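Local coordinates for importin-95 (Chaetomium thermophilum, PDB 4XRI), which probably acts as a nuclear transport receptor of the importin-beta family that carries protein cargo into the nucleus and binds a small GTPase, at residues Ala54-Glu59 against Ala110-Lys115. The protein carries 2 engineered substitutions. Sequence-based numbering, arbitrary orientation.
Sequences ANESSE and ASPNSK. Engineered in segment 110-115: Pro-112 (natural residue Ser). With SO4 (sulfate ion), chain C; SO4 (sulfate ion), chain I.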
# COMPACT_ATOMS: atom_id res chain seq x y z
N ALA A 54 35.35 -12.05 18.46
CA ALA A 54 36.59 -12.62 17.93
C ALA A 54 37.02 -13.88 18.69
O ALA A 54 37.91 -14.60 18.24
CB ALA A 54 37.70 -11.58 17.97
N ASN A 55 36.38 -14.14 19.82
CA ASN A 55 36.75 -15.27 20.67
C ASN A 55 36.37 -16.62 20.06
O ASN A 55 35.20 -16.97 20.00
CB ASN A 55 36.10 -15.11 22.05
CG ASN A 55 36.63 -16.12 23.07
OD1 ASN A 55 37.35 -17.05 22.72
ND2 ASN A 55 36.25 -15.93 24.33
N GLU A 56 37.38 -17.37 19.64
CA GLU A 56 37.16 -18.68 19.03
C GLU A 56 36.73 -19.75 20.04
O GLU A 56 36.33 -20.85 19.65
CB GLU A 56 38.42 -19.15 18.30
CG GLU A 56 38.80 -18.30 17.10
CD GLU A 56 37.81 -18.41 15.96
OE1 GLU A 56 37.07 -19.42 15.90
OE2 GLU A 56 37.78 -17.50 15.11
N SER A 57 36.83 -19.42 21.32
CA SER A 57 36.48 -20.38 22.37
C SER A 57 34.99 -20.30 22.72
O SER A 57 34.48 -21.11 23.50
CB SER A 57 37.33 -20.14 23.62
OG SER A 57 38.70 -20.34 23.35
N SER A 58 34.30 -19.32 22.14
CA SER A 58 32.89 -19.11 22.42
C SER A 58 32.00 -19.79 21.38
O SER A 58 32.44 -20.07 20.27
CB SER A 58 32.57 -17.62 22.49
OG SER A 58 33.28 -16.99 23.55
N GLU A 59 30.75 -20.04 21.75
CA GLU A 59 29.78 -20.62 20.83
C GLU A 59 29.41 -19.62 19.75
O GLU A 59 29.47 -18.41 19.97
CB GLU A 59 28.52 -21.08 21.58
CG GLU A 59 28.76 -22.13 22.64
CD GLU A 59 27.47 -22.73 23.16
OE1 GLU A 59 26.70 -23.29 22.35
OE2 GLU A 59 27.22 -22.64 24.38
N ALA A 110 37.99 -14.71 9.03
CA ALA A 110 38.68 -15.96 8.74
C ALA A 110 38.19 -17.12 9.61
O ALA A 110 38.56 -18.27 9.39
CB ALA A 110 40.18 -15.78 8.90
N SER A 111 37.36 -16.81 10.60
CA SER A 111 36.86 -17.81 11.54
C SER A 111 36.12 -18.94 10.84
O SER A 111 35.29 -18.69 9.97
CB SER A 111 35.95 -17.16 12.58
OG SER A 111 35.41 -18.13 13.46
N PRO A 112 36.41 -20.19 11.23
CA PRO A 112 35.70 -21.36 10.70
C PRO A 112 34.25 -21.41 11.18
O PRO A 112 33.46 -22.19 10.65
CB PRO A 112 36.51 -22.54 11.25
CG PRO A 112 37.16 -22.01 12.47
CD PRO A 112 37.48 -20.57 12.17
N ASN A 113 33.91 -20.59 12.17
CA ASN A 113 32.53 -20.47 12.61
C ASN A 113 31.76 -19.50 11.72
O ASN A 113 32.04 -18.30 11.70
CB ASN A 113 32.46 -20.01 14.07
CG ASN A 113 31.05 -20.05 14.62
OD1 ASN A 113 30.33 -19.06 14.59
ND2 ASN A 113 30.65 -21.21 15.14
N SER A 114 30.80 -20.03 10.98
CA SER A 114 30.06 -19.27 9.97
C SER A 114 29.28 -18.10 10.56
O SER A 114 29.22 -17.02 9.97
CB SER A 114 29.11 -20.18 9.21
OG SER A 114 29.83 -21.08 8.38
N LYS A 115 28.68 -18.31 11.73
CA LYS A 115 27.87 -17.27 12.36
C LYS A 115 28.72 -16.09 12.81
O LYS A 115 28.30 -14.93 12.67
CB LYS A 115 27.10 -17.86 13.54
CG LYS A 115 26.05 -18.87 13.13
CD LYS A 115 25.31 -19.45 14.32
CE LYS A 115 24.27 -20.47 13.87
NZ LYS A 115 23.60 -21.12 15.03
S SO4 C . 25.53 -22.54 18.04
O1 SO4 C . 24.11 -22.58 18.39
O2 SO4 C . 26.25 -21.73 19.02
O3 SO4 C . 26.07 -23.90 18.05
O4 SO4 C . 25.70 -21.97 16.71
S SO4 I . 30.40 -24.60 8.40
O1 SO4 I . 31.02 -23.69 9.36
O2 SO4 I . 28.98 -24.74 8.72
O3 SO4 I . 30.55 -24.06 7.05
O4 SO4 I . 31.05 -25.91 8.47
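Two torsions bring Glu-56 and Ser-111 together. The Glu-56 chain bends about its CB-CG bond (chi2 -68°), which turns its carboxylate toward Ser-111. In Ser-111, OG stands opposite the backbone N (chi1 177°) and faces that carboxylate. The serine hydroxyl donates to OE2, with 3.0 Å between Ser-111 OG and Glu-56 OE2. Glu-56 OE2 receives this bond on its syn lone pair, the side of OE1. Ser-111 OG also accepts from Asn-113 N at 3.2 Å, which makes an ST turn. The same hydroxyl thus ties the loop to itself and to Glu-56. Pro-112, an engineered residue, adds only a loose touch, with its CD 3.9 Å from Glu-56 OE1. An alanine in place of Ser-111 would probably leave Glu-56 OE2 without this donor and Asn-113 N without its turn acceptor. Glu-56 sits in a type I turn from Asn-55 to Ser-58. Asn-55 OD1 takes Ser-57 N in an Asx turn, at 2.8 Å. At the start of helix 114-131, Lys-115 NZ hydrogen-bonds O4 of a sulfate ion, probably from the crystallisation liquor, at 2.8 Å. Arg-63 of helix 60-72 forms a salt bridge with Glu-56 OE1 and a weak hydrogen bond with Ser-111 OG. The contact therefore joins two interhelical loops of this HEAT-repeat protein: one links helices 42-54 and 60-72, the other helices 95-108 and 114-131.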